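Local coordinates for protein globin II, extracellular (Lumbricus terrestris, PDB 1X9F) that probably carries oxygen in the earthworm's blood as one of the haem-bearing globin subunits of the giant extracellular haemoglobin, erythrocruorin, at residues B[27-32]-B[67-72]; B[35-38]-B[43-46]; B[10-15]-B[77-82]; B[111-116]-B[132-137]; B[73-78]-B[83-88]. All coordinates share one frame; numbering follows the deposited sequence.

How the interactions relate
The five contacts illustrate how a globin changes its chemistry from core to surface. Interactions 1 and 4 lie nearest the centre of the chain and join helices through apolar branches; they touch each other where L72 meets I113. Interaction 2 is also buried but sets an arginine over a phenylalanine, and it shares helix 23-40 with interaction 1. On the opposite side of the chain's centre from interaction 2, interactions 3 and 5 share S77 and T78 at the end of helix 59-77. Interaction 3, a surface contact, depends on a salt bridge, whereas interaction 5 is buried and mostly apolar, keeping its hydrogen bonds within one helix end.

Interaction 1: residues B[27-32]-B[67-72]; sequences EAFSQA and RVLGGL. With HEM (protoporphyrin IX containing Fe), chain O; CMO (carbon monoxide), chain P.
The helical segments 27-32 and 67-72 come nearest at S30 and L69, whose CA atoms are 6.7 Å apart, and no hydrogen bond passes between them. One branch does the touching: CD1 of L69 meets the F29 ring obliquely, 3.4 Å from F29 CD2, and lies beside OG of S30. The F29 ring gets there because its CG stands anti to the backbone N (chi1 -178°). The hydroxyl of S30 is meanwhile engaged by R26 O and by the carboxylate of D66, leaving L69 to face a polar atom already supplied with partners.

Segment 67-72 also serves the haem pocket. Both methyls of V68 border the bound carbon monoxide, CG2 the nearer at 3.1 Å from its carbon, and CG1 also reaches the porphyrin, 3.8 Å from haem C1B. Cutting V68 back to an alanine would probably open a gap beside the diatomic ligand and give it more room to tilt.

This is the B-E helix pairing of the globin fold. Y20 of helix 6-20 touches both F29 and L69, F29 also packs on V116 and Q120 of helix 103-121, and V68 rests on W34, a fellow pocket residue of helix 23-40.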
# COMPACT_ATOMS: atom_id res chain seq x y z
N GLU B 27 14.74 -14.46 31.63
CA GLU B 27 15.88 -14.72 32.51
C GLU B 27 15.90 -13.75 33.67
O GLU B 27 16.01 -14.17 34.82
CB GLU B 27 17.22 -14.61 31.76
CG GLU B 27 17.47 -15.71 30.74
CD GLU B 27 18.84 -15.56 30.12
OE1 GLU B 27 19.03 -14.66 29.27
OE2 GLU B 27 19.74 -16.35 30.47
N ALA B 28 15.79 -12.46 33.36
CA ALA B 28 15.82 -11.40 34.37
C ALA B 28 14.70 -11.62 35.38
O ALA B 28 14.91 -11.49 36.60
CB ALA B 28 15.68 -10.03 33.69
N PHE B 29 13.53 -11.96 34.86
CA PHE B 29 12.36 -12.27 35.65
C PHE B 29 12.60 -13.46 36.59
O PHE B 29 12.29 -13.39 37.78
CB PHE B 29 11.21 -12.56 34.70
CG PHE B 29 9.91 -12.85 35.37
CD1 PHE B 29 9.22 -11.86 36.05
CD2 PHE B 29 9.35 -14.12 35.28
CE1 PHE B 29 8.00 -12.13 36.66
CE2 PHE B 29 8.12 -14.40 35.88
CZ PHE B 29 7.45 -13.41 36.57
N SER B 30 13.16 -14.54 36.04
CA SER B 30 13.53 -15.71 36.82
C SER B 30 14.47 -15.35 37.96
O SER B 30 14.33 -15.88 39.06
CB SER B 30 14.24 -16.73 35.93
OG SER B 30 13.33 -17.32 35.01
N GLN B 31 15.43 -14.48 37.68
CA GLN B 31 16.44 -14.10 38.68
C GLN B 31 15.87 -13.19 39.76
O GLN B 31 16.18 -13.35 40.94
CB GLN B 31 17.63 -13.41 38.02
CG GLN B 31 18.31 -14.23 36.95
CD GLN B 31 19.48 -13.50 36.34
OE1 GLN B 31 20.59 -13.53 36.87
NE2 GLN B 31 19.24 -12.85 35.21
N ALA B 32 15.07 -12.22 39.33
CA ALA B 32 14.38 -11.31 40.24
C ALA B 32 13.62 -12.09 41.31
O ALA B 32 13.70 -11.74 42.50
CB ALA B 32 13.44 -10.41 39.47
N ARG B 67 13.97 -23.21 34.78
CA ARG B 67 13.33 -24.52 34.97
C ARG B 67 12.19 -24.44 35.98
O ARG B 67 11.11 -24.99 35.75
CB ARG B 67 14.39 -25.52 35.44
CG ARG B 67 14.22 -26.91 34.90
CD ARG B 67 15.53 -27.66 34.71
NE ARG B 67 16.47 -27.51 35.83
CZ ARG B 67 17.76 -27.20 35.68
NH1 ARG B 67 18.28 -27.02 34.48
NH2 ARG B 67 18.54 -27.09 36.75
N VAL B 68 12.43 -23.73 37.08
CA VAL B 68 11.43 -23.54 38.12
C VAL B 68 10.22 -22.80 37.60
O VAL B 68 9.08 -23.22 37.83
CB VAL B 68 11.99 -22.71 39.28
CG1 VAL B 68 10.90 -22.39 40.31
CG2 VAL B 68 13.17 -23.43 39.90
N LEU B 69 10.47 -21.68 36.92
CA LEU B 69 9.38 -20.92 36.34
C LEU B 69 8.65 -21.71 35.26
O LEU B 69 7.48 -21.45 34.98
CB LEU B 69 9.87 -19.57 35.81
CG LEU B 69 10.36 -18.57 36.86
CD1 LEU B 69 10.35 -17.20 36.22
CD2 LEU B 69 9.48 -18.58 38.11
N GLY B 70 9.35 -22.68 34.66
CA GLY B 70 8.76 -23.59 33.68
C GLY B 70 7.74 -24.49 34.34
O GLY B 70 6.66 -24.73 33.78
N GLY B 71 8.07 -24.97 35.53
CA GLY B 71 7.15 -25.77 36.33
C GLY B 71 5.97 -24.94 36.77
O GLY B 71 4.82 -25.38 36.68
N LEU B 72 6.24 -23.73 37.25
CA LEU B 72 5.19 -22.84 37.69
C LEU B 72 4.28 -22.48 36.52
O LEU B 72 3.06 -22.39 36.68
CB LEU B 72 5.79 -21.58 38.32
CG LEU B 72 4.82 -20.59 38.95
CD1 LEU B 72 4.05 -21.20 40.13
CD2 LEU B 72 5.56 -19.34 39.38
CHA HEM O . 14.03 -28.07 41.62
CHB HEM O . 9.60 -26.21 40.76
CHC HEM O . 9.64 -24.03 45.14
CHD HEM O . 13.98 -26.09 46.10
C1A HEM O . 12.79 -27.67 40.94
C2A HEM O . 12.56 -28.07 39.62
C3A HEM O . 11.24 -27.53 39.30
C4A HEM O . 10.88 -26.88 40.58
CMA HEM O . 10.46 -27.63 38.02
CAA HEM O . 13.48 -28.83 38.69
CBA HEM O . 13.25 -30.33 38.70
CGA HEM O . 14.32 -30.90 37.80
O1A HEM O . 14.18 -30.83 36.56
O2A HEM O . 15.32 -31.42 38.34
C1B HEM O . 9.22 -25.42 41.93
C2B HEM O . 8.04 -24.71 41.93
C3B HEM O . 8.07 -24.13 43.15
C4B HEM O . 9.23 -24.49 43.81
CMB HEM O . 6.98 -24.61 40.86
CAB HEM O . 7.07 -23.34 43.53
CBB HEM O . 6.02 -22.59 43.81
C1C HEM O . 10.91 -24.38 45.78
C2C HEM O . 11.23 -23.84 47.01
C3C HEM O . 12.45 -24.42 47.28
C4C HEM O . 12.76 -25.25 46.21
CMC HEM O . 10.40 -22.87 47.81
CAC HEM O . 13.24 -24.17 48.52
CBC HEM O . 13.58 -22.91 48.83
C1D HEM O . 14.39 -26.87 44.91
C2D HEM O . 15.63 -27.50 44.85
C3D HEM O . 15.70 -28.06 43.60
C4D HEM O . 14.40 -27.70 42.99
CMD HEM O . 16.69 -27.55 45.93
CAD HEM O . 16.80 -28.89 43.00
CBD HEM O . 17.99 -28.02 42.60
CGD HEM O . 19.00 -28.94 41.96
O1D HEM O . 18.71 -29.54 40.90
O2D HEM O . 20.11 -29.07 42.52
NA HEM O . 11.79 -26.99 41.58
NB HEM O . 9.98 -25.32 43.05
NC HEM O . 11.79 -25.27 45.26
ND HEM O . 13.62 -26.96 43.80
FE HEM O . 11.77 -26.20 43.45
C CMO P . 12.82 -24.38 42.80
O CMO P . 13.80 -23.60 42.91

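Interaction 2: residues B[35-38]-B[43-46]; sequences RATF and ESRS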
# COMPACT_ATOMS: atom_id res chain seq x y z
N ARG B 35 16.24 -13.95 43.74
CA ARG B 35 16.89 -12.96 44.59
C ARG B 35 15.96 -12.43 45.67
O ARG B 35 16.39 -12.24 46.82
CB ARG B 35 17.41 -11.79 43.76
CG ARG B 35 18.64 -12.16 43.01
CD ARG B 35 19.00 -11.19 41.94
NE ARG B 35 20.22 -11.63 41.29
CZ ARG B 35 20.56 -11.31 40.04
NH1 ARG B 35 19.76 -10.56 39.29
NH2 ARG B 35 21.70 -11.77 39.54
N ALA B 36 14.71 -12.18 45.31
CA ALA B 36 13.72 -11.74 46.27
C ALA B 36 13.49 -12.84 47.32
O ALA B 36 13.34 -12.53 48.50
CB ALA B 36 12.42 -11.36 45.58
N THR B 37 13.48 -14.10 46.89
CA THR B 37 13.36 -15.23 47.81
C THR B 37 14.53 -15.24 48.79
O THR B 37 14.32 -15.27 50.01
CB THR B 37 13.30 -16.57 47.04
OG1 THR B 37 12.17 -16.58 46.15
CG2 THR B 37 13.00 -17.74 47.99
N PHE B 38 15.75 -15.22 48.25
CA PHE B 38 16.96 -15.24 49.08
C PHE B 38 17.05 -14.04 50.01
O PHE B 38 17.50 -14.18 51.14
CB PHE B 38 18.24 -15.35 48.23
CG PHE B 38 18.37 -16.63 47.45
CD1 PHE B 38 19.09 -16.65 46.26
CD2 PHE B 38 17.77 -17.81 47.88
CE1 PHE B 38 19.22 -17.82 45.53
CE2 PHE B 38 17.89 -18.98 47.15
CZ PHE B 38 18.62 -18.98 45.97
N GLU B 43 18.77 -18.29 54.37
CA GLU B 43 19.06 -19.68 54.73
C GLU B 43 18.82 -20.64 53.58
O GLU B 43 19.53 -21.64 53.43
CB GLU B 43 18.16 -20.11 55.89
CG GLU B 43 18.27 -19.23 57.12
CD GLU B 43 19.57 -19.44 57.87
OE1 GLU B 43 20.65 -19.42 57.24
OE2 GLU B 43 19.51 -19.61 59.11
N SER B 44 17.81 -20.34 52.77
CA SER B 44 17.33 -21.25 51.73
C SER B 44 18.36 -21.44 50.62
O SER B 44 18.32 -22.43 49.89
CB SER B 44 16.03 -20.74 51.13
OG SER B 44 16.24 -19.54 50.41
N ARG B 45 19.26 -20.47 50.51
CA ARG B 45 20.30 -20.45 49.51
C ARG B 45 21.14 -21.73 49.48
O ARG B 45 21.45 -22.25 48.41
CB ARG B 45 21.20 -19.27 49.80
CG ARG B 45 22.02 -18.78 48.67
CD ARG B 45 22.39 -17.35 48.85
NE ARG B 45 22.73 -16.76 47.57
CZ ARG B 45 22.45 -15.53 47.20
NH1 ARG B 45 21.80 -14.70 48.02
NH2 ARG B 45 22.80 -15.12 45.99
N SER B 46 21.49 -22.22 50.67
CA SER B 46 22.33 -23.41 50.82
C SER B 46 21.78 -24.65 50.13
O SER B 46 22.52 -25.58 49.80
CB SER B 46 22.54 -23.71 52.31
OG SER B 46 21.30 -24.04 52.92
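F38 and R45 cross at about a right angle, with the aliphatic part of the arginine laid over one face of the ring. CG of R45 stands 4.2 Å from the centroid of the F38 ring and only 3° off its normal, a CH-pi contact almost exactly over the centre. The chain then runs extended to NE and carries the guanidinium back past the ring's root, where NH1 of R45 is 3.6 Å from CB of F38. The two flat groups are not parallel: their planes make 33°, and CD1 of F38 sits over one face of the guanidinium. R45 NE is held by the carbonyl of G53, which helps hold the guanidinium end in place.

S44 takes the edge. Its OG lies in the ring plane, 3.4 Å from CD2 of F38; chi1 of 68° sets that hydroxyl between backbone N and carbonyl carbon, and V41 O accepts its bond. With an alanine in place of F38, the R45 chain would probably lose the surface it lies on and its guanidinium could swing more freely about the G53 bond.

T56 touches both F38 and R45, extending the cluster farther along the same loop, before helix 59-77, and S44 reaches the haem. The arrangement belongs to the corner of the globin fold where the B helix gives way to the short C region, beside the haem pocket.

Interaction 3: residues B[10-15]-B[77-82]; sequences LKVKSE and STLDQP
K13 and D80 form the salt bridge that ties helix 6-20 to the loop 77-82, with NZ of K13 3.0 Å from OD1 of D80. The ammonium does not lie in the plane of the carboxylate; it meets OD1 from above, 58° out of that plane, as the two side chains cross at about a right angle. A bend in the lysine at chi3 (68°) helps put NZ beside S77 O as well, in a weak bond of 3.2 Å. Its positive charge thus sits against two acceptors, and E27 of the neighbouring Globin III chain adds a second salt bridge. D80 OD1 also takes a weak bond from NE2 of Q81, an amide that reaches S29 of the same Globin III chain.

Behind these groups lies the E-F corner of the globin fold. T78 to Q81 make a type I beta turn, closed by Q81 N to T78 O at 2.8 Å, and Q81 then occupies the N-cap position of helix 82-96.

Farther in, the contact turns apolar. L79 points at the helix, its CD1 4.4 Å from CG1 of V12, and both residues also pack on C133, whose disulfide to C4 brings the N-terminal end of the chain alongside L79.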
# COMPACT_ATOMS: atom_id res chain seq x y z
N LEU B 10 -8.45 -17.54 36.13
CA LEU B 10 -8.49 -16.83 34.86
C LEU B 10 -7.57 -15.62 34.90
O LEU B 10 -6.74 -15.45 34.01
CB LEU B 10 -9.92 -16.42 34.51
CG LEU B 10 -10.68 -17.09 33.36
CD1 LEU B 10 -10.15 -18.48 32.98
CD2 LEU B 10 -12.18 -17.14 33.65
N LYS B 11 -7.71 -14.78 35.93
CA LYS B 11 -6.92 -13.56 36.05
C LYS B 11 -5.42 -13.84 36.17
O LYS B 11 -4.61 -13.21 35.48
CB LYS B 11 -7.41 -12.72 37.24
CG LYS B 11 -6.64 -11.42 37.40
CD LYS B 11 -7.21 -10.56 38.49
CE LYS B 11 -8.21 -9.57 37.94
NZ LYS B 11 -8.64 -8.63 39.00
N VAL B 12 -5.08 -14.78 37.04
CA VAL B 12 -3.68 -15.16 37.24
C VAL B 12 -3.06 -15.74 35.97
O VAL B 12 -1.89 -15.45 35.68
CB VAL B 12 -3.49 -16.11 38.44
CG1 VAL B 12 -2.05 -16.60 38.53
CG2 VAL B 12 -3.89 -15.42 39.74
N LYS B 13 -3.81 -16.54 35.21
CA LYS B 13 -3.30 -17.03 33.92
C LYS B 13 -2.87 -15.88 33.01
O LYS B 13 -1.76 -15.90 32.46
CB LYS B 13 -4.31 -17.94 33.21
CG LYS B 13 -4.40 -19.34 33.83
CD LYS B 13 -5.40 -20.23 33.07
CE LYS B 13 -4.89 -20.55 31.65
NZ LYS B 13 -5.84 -21.48 30.95
N SER B 14 -3.72 -14.87 32.88
CA SER B 14 -3.43 -13.72 32.02
C SER B 14 -2.27 -12.87 32.52
O SER B 14 -1.37 -12.51 31.75
CB SER B 14 -4.66 -12.83 31.86
OG SER B 14 -5.57 -13.42 30.95
N GLU B 15 -2.30 -12.54 33.81
CA GLU B 15 -1.27 -11.71 34.39
C GLU B 15 0.08 -12.42 34.38
O GLU B 15 1.12 -11.78 34.23
CB GLU B 15 -1.69 -11.23 35.78
CG GLU B 15 -2.94 -10.36 35.67
CD GLU B 15 -3.44 -9.83 36.99
OE1 GLU B 15 -4.33 -8.95 36.96
OE2 GLU B 15 -2.97 -10.28 38.06
N SER B 77 -0.88 -22.43 34.04
CA SER B 77 -1.58 -22.63 32.78
C SER B 77 -2.73 -23.63 32.89
O SER B 77 -3.66 -23.59 32.08
CB SER B 77 -0.62 -23.04 31.65
OG SER B 77 -0.20 -24.38 31.79
N THR B 78 -2.66 -24.53 33.87
CA THR B 78 -3.72 -25.53 34.05
C THR B 78 -4.51 -25.37 35.33
O THR B 78 -5.11 -26.33 35.82
CB THR B 78 -3.17 -26.98 33.97
OG1 THR B 78 -2.21 -27.18 35.02
CG2 THR B 78 -2.38 -27.20 32.69
N LEU B 79 -4.54 -24.16 35.88
CA LEU B 79 -5.41 -23.89 37.03
C LEU B 79 -6.86 -24.21 36.68
O LEU B 79 -7.64 -24.58 37.55
CB LEU B 79 -5.30 -22.44 37.49
CG LEU B 79 -4.05 -22.09 38.31
CD1 LEU B 79 -3.92 -20.59 38.45
CD2 LEU B 79 -4.07 -22.77 39.68
N ASP B 80 -7.20 -24.07 35.40
CA ASP B 80 -8.53 -24.39 34.91
C ASP B 80 -8.71 -25.86 34.53
O ASP B 80 -9.81 -26.27 34.13
CB ASP B 80 -8.90 -23.48 33.73
CG ASP B 80 -8.02 -23.71 32.52
OD1 ASP B 80 -6.78 -23.73 32.66
OD2 ASP B 80 -8.49 -23.88 31.37
N GLN B 81 -7.65 -26.65 34.65
CA GLN B 81 -7.71 -28.09 34.39
C GLN B 81 -7.18 -28.87 35.59
O GLN B 81 -6.03 -29.30 35.60
CB GLN B 81 -6.93 -28.45 33.12
CG GLN B 81 -7.26 -27.60 31.92
CD GLN B 81 -6.08 -27.45 30.99
OE1 GLN B 81 -5.55 -28.45 30.50
NE2 GLN B 81 -5.66 -26.22 30.76
N PRO B 82 -8.04 -29.02 36.60
CA PRO B 82 -7.66 -29.63 37.89
C PRO B 82 -6.98 -30.99 37.80
O PRO B 82 -6.02 -31.24 38.52
CB PRO B 82 -9.00 -29.75 38.63
CG PRO B 82 -10.06 -29.54 37.59
CD PRO B 82 -9.46 -28.61 36.59

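Interaction 4: residues B[111-116]-B[132-137]; sequences TAILHV and ACIDHI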
# COMPACT_ATOMS: atom_id res chain seq x y z
N THR B 111 5.88 -14.81 48.27
CA THR B 111 5.99 -13.36 48.46
C THR B 111 6.80 -12.76 47.33
O THR B 111 6.47 -11.70 46.80
CB THR B 111 6.65 -13.06 49.81
OG1 THR B 111 5.83 -13.58 50.87
CG2 THR B 111 6.67 -11.56 50.10
N ALA B 112 7.88 -13.46 46.98
CA ALA B 112 8.78 -13.02 45.94
C ALA B 112 8.09 -12.99 44.57
O ALA B 112 8.17 -11.98 43.87
CB ALA B 112 10.02 -13.90 45.91
N ILE B 113 7.42 -14.09 44.21
CA ILE B 113 6.64 -14.12 42.97
C ILE B 113 5.70 -12.92 42.90
O ILE B 113 5.70 -12.20 41.90
CB ILE B 113 5.81 -15.42 42.85
CG1 ILE B 113 6.71 -16.64 42.66
CG2 ILE B 113 4.83 -15.33 41.68
CD1 ILE B 113 5.94 -17.95 42.81
N LEU B 114 4.93 -12.72 43.96
CA LEU B 114 3.95 -11.63 43.99
C LEU B 114 4.60 -10.28 43.86
O LEU B 114 4.05 -9.37 43.26
CB LEU B 114 3.10 -11.70 45.26
CG LEU B 114 1.77 -12.43 45.13
CD1 LEU B 114 1.92 -13.83 44.55
CD2 LEU B 114 1.11 -12.50 46.48
N HIS B 115 5.80 -10.17 44.41
CA HIS B 115 6.52 -8.92 44.44
C HIS B 115 7.05 -8.55 43.06
O HIS B 115 6.88 -7.41 42.61
CB HIS B 115 7.68 -9.08 45.40
CG HIS B 115 8.54 -7.88 45.48
ND1 HIS B 115 8.10 -6.68 46.01
CD2 HIS B 115 9.82 -7.67 45.08
CE1 HIS B 115 9.07 -5.79 45.94
NE2 HIS B 115 10.13 -6.37 45.39
N VAL B 116 7.69 -9.51 42.42
CA VAL B 116 8.24 -9.32 41.10
C VAL B 116 7.10 -9.12 40.09
O VAL B 116 7.18 -8.22 39.25
CB VAL B 116 9.19 -10.48 40.72
CG1 VAL B 116 9.74 -10.29 39.32
CG2 VAL B 116 10.33 -10.58 41.72
N ALA B 132 -3.73 -16.43 46.48
CA ALA B 132 -4.59 -17.60 46.60
C ALA B 132 -4.17 -18.72 45.66
O ALA B 132 -4.13 -19.89 46.06
CB ALA B 132 -6.03 -17.21 46.34
N CYS B 133 -3.85 -18.37 44.42
CA CYS B 133 -3.50 -19.35 43.40
C CYS B 133 -2.08 -19.90 43.56
O CYS B 133 -1.86 -21.07 43.27
CB CYS B 133 -3.73 -18.77 42.00
SG CYS B 133 -5.49 -18.71 41.57
N ILE B 134 -1.14 -19.08 44.02
CA ILE B 134 0.20 -19.60 44.32
C ILE B 134 0.15 -20.57 45.52
O ILE B 134 0.83 -21.60 45.51
CB ILE B 134 1.25 -18.46 44.55
CG1 ILE B 134 1.38 -17.56 43.31
CG2 ILE B 134 2.61 -19.03 44.93
CD1 ILE B 134 1.73 -18.30 42.01
N ASP B 135 -0.65 -20.23 46.52
CA ASP B 135 -0.90 -21.12 47.66
C ASP B 135 -1.39 -22.47 47.20
O ASP B 135 -0.84 -23.50 47.59
CB ASP B 135 -1.94 -20.53 48.60
CG ASP B 135 -1.32 -19.96 49.86
OD1 ASP B 135 -0.09 -19.77 49.90
OD2 ASP B 135 -2.00 -19.68 50.87
N HIS B 136 -2.44 -22.44 46.38
CA HIS B 136 -3.02 -23.66 45.85
C HIS B 136 -1.97 -24.51 45.15
O HIS B 136 -2.00 -25.73 45.26
CB HIS B 136 -4.15 -23.34 44.87
CG HIS B 136 -4.82 -24.57 44.35
ND1 HIS B 136 -5.30 -25.55 45.18
CD2 HIS B 136 -5.08 -24.98 43.09
CE1 HIS B 136 -5.82 -26.52 44.46
NE2 HIS B 136 -5.71 -26.20 43.19
N ILE B 137 -1.07 -23.86 44.44
CA ILE B 137 -0.05 -24.57 43.68
C ILE B 137 0.99 -25.17 44.62
O ILE B 137 1.39 -26.33 44.47
CB ILE B 137 0.57 -23.65 42.60
CG1 ILE B 137 -0.41 -23.47 41.44
CG2 ILE B 137 1.90 -24.21 42.09
CD1 ILE B 137 -0.17 -22.24 40.58
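I113, L114 and I134 meet without any flat group: no ring, amide or guanidinium of the two segments takes part, and there is neither face nor edge to speak of. The contact is one of aliphatic branches alone. I113 and I134 reach toward each other tip to tip, CD1 of I113 lying 4.1 Å from CG2 of I134. That methyl of I134 stands anti to the backbone N, while its CG1 branch (chi1 -60°) takes another course and meets CD1 of L114 at 4.0 Å. L114 slides past I134 in the opposite direction, so the forked isoleucine serves a different neighbour with each arm. The backbones stay well apart, 8.6 Å between the CA atoms of I113 and I134, and side chains do all the bridging.

These are the G and H helices of the globin fold, helix 103-121 and helix 127-142. W130, one turn before I134, touches both I113 and L114. A salt bridge from D135 to K110 also joins the pair. Helix 59-77 meets them too, with L72 against both I113 and I134, and with A75 and I76 against I137; the disulfide from C133 to C4 then links helix 127-142 to the chain's N-terminal end.

Interaction 5: residues B[73-78]-B[83-88]; sequences DIAIST and ATLKEE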
# COMPACT_ATOMS: atom_id res chain seq x y z
N ASP B 73 4.87 -22.30 35.34
CA ASP B 73 4.12 -22.01 34.13
C ASP B 73 3.11 -23.11 33.82
O ASP B 73 1.97 -22.81 33.44
CB ASP B 73 5.07 -21.84 32.96
CG ASP B 73 4.34 -21.54 31.68
OD1 ASP B 73 4.31 -22.41 30.79
OD2 ASP B 73 3.75 -20.45 31.47
N ILE B 74 3.52 -24.37 33.97
CA ILE B 74 2.61 -25.50 33.75
C ILE B 74 1.43 -25.45 34.73
O ILE B 74 0.28 -25.62 34.33
CB ILE B 74 3.34 -26.85 33.86
CG1 ILE B 74 4.39 -26.99 32.74
CG2 ILE B 74 2.33 -28.01 33.82
CD1 ILE B 74 5.34 -28.19 32.89
N ALA B 75 1.75 -25.21 36.00
CA ALA B 75 0.76 -25.15 37.06
C ALA B 75 -0.25 -24.03 36.82
O ALA B 75 -1.46 -24.28 36.81
CB ALA B 75 1.45 -24.97 38.41
N ILE B 76 0.23 -22.81 36.59
CA ILE B 76 -0.66 -21.68 36.34
C ILE B 76 -1.51 -21.92 35.10
O ILE B 76 -2.72 -21.67 35.09
CB ILE B 76 0.13 -20.36 36.23
CG1 ILE B 76 0.71 -19.96 37.60
CG2 ILE B 76 -0.75 -19.24 35.67
CD1 ILE B 76 1.69 -18.80 37.56
N SER B 77 -0.88 -22.43 34.04
CA SER B 77 -1.58 -22.63 32.78
C SER B 77 -2.73 -23.63 32.89
O SER B 77 -3.66 -23.59 32.08
CB SER B 77 -0.62 -23.04 31.65
OG SER B 77 -0.20 -24.38 31.79
N THR B 78 -2.66 -24.53 33.87
CA THR B 78 -3.72 -25.53 34.05
C THR B 78 -4.51 -25.37 35.33
O THR B 78 -5.11 -26.33 35.82
CB THR B 78 -3.17 -26.98 33.97
OG1 THR B 78 -2.21 -27.18 35.02
CG2 THR B 78 -2.38 -27.20 32.69
N ALA B 83 -7.47 -31.86 36.92
CA ALA B 83 -6.89 -33.20 36.76
C ALA B 83 -5.44 -33.14 36.28
O ALA B 83 -4.59 -33.87 36.80
CB ALA B 83 -7.74 -34.04 35.81
N THR B 84 -5.18 -32.29 35.30
CA THR B 84 -3.84 -32.10 34.76
C THR B 84 -2.95 -31.42 35.79
O THR B 84 -1.81 -31.82 35.99
CB THR B 84 -3.90 -31.29 33.45
OG1 THR B 84 -4.67 -32.02 32.48
CG2 THR B 84 -2.52 -31.20 32.80
N LEU B 85 -3.50 -30.41 36.46
CA LEU B 85 -2.75 -29.66 37.47
C LEU B 85 -2.23 -30.58 38.56
O LEU B 85 -1.06 -30.52 38.94
CB LEU B 85 -3.61 -28.56 38.09
CG LEU B 85 -3.03 -27.76 39.26
CD1 LEU B 85 -1.79 -26.99 38.86
CD2 LEU B 85 -4.08 -26.84 39.87
N LYS B 86 -3.13 -31.45 39.04
CA LYS B 86 -2.82 -32.41 40.09
C LYS B 86 -1.66 -33.29 39.66
O LYS B 86 -0.75 -33.56 40.45
CB LYS B 86 -4.06 -33.26 40.39
CG LYS B 86 -3.93 -34.21 41.58
CD LYS B 86 -4.22 -33.52 42.91
CE LYS B 86 -4.26 -34.53 44.08
NZ LYS B 86 -2.92 -35.26 44.23
N GLU B 87 -1.69 -33.72 38.41
CA GLU B 87 -0.67 -34.62 37.89
C GLU B 87 0.68 -33.89 37.83
O GLU B 87 1.70 -34.45 38.23
CB GLU B 87 -1.08 -35.17 36.53
CG GLU B 87 -0.97 -36.69 36.40
CD GLU B 87 -1.60 -37.45 37.56
OE1 GLU B 87 -2.83 -37.34 37.77
OE2 GLU B 87 -0.85 -38.15 38.28
N GLU B 88 0.66 -32.64 37.36
CA GLU B 88 1.86 -31.81 37.38
C GLU B 88 2.32 -31.57 38.82
O GLU B 88 3.50 -31.74 39.13
CB GLU B 88 1.67 -30.48 36.65
CG GLU B 88 2.84 -29.51 36.81
CD GLU B 88 4.16 -30.04 36.23
OE1 GLU B 88 4.15 -31.03 35.47
OE2 GLU B 88 5.21 -29.44 36.53
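I74 O, near the end of helix 59-77, is gripped by two hydroxyls, S77 OG at 2.9 Å and T78 OG1 at 3.0 Å. They come from opposite faces of the carbonyl plane, S77 OG standing 36° out of it and T78 OG1 tilted 28°. A chi1 of 61° turns T78 OG1 back toward its own helix, and the same oxygen ends up 3.6 Å from CB of L85 across the contact.

From there the meeting with helix 82-96 is apolar. The side chains of T78 and T84 cross at about a right angle and touch through their CG2 methyls, while L85 pushes CD1 against A75, 3.8 Å from its CB. At the other end E88 crosses I74 at about a right angle: bent at chi2, it sets its CG and CD across the CG2 methyl of I74. Its OE1 goes on to a salt bridge with R73 of the neighbouring Globin III chain.

In this pairing of the globin E and F helices no hydrogen bond crosses between the segments. The hydroxyls of S77 and T78 are spent inside one helix end, and the E88 carboxylate, though buried, has its countercharge on another subunit, which would probably favour its ionised form and makes this helix pair part of the Globin III interface.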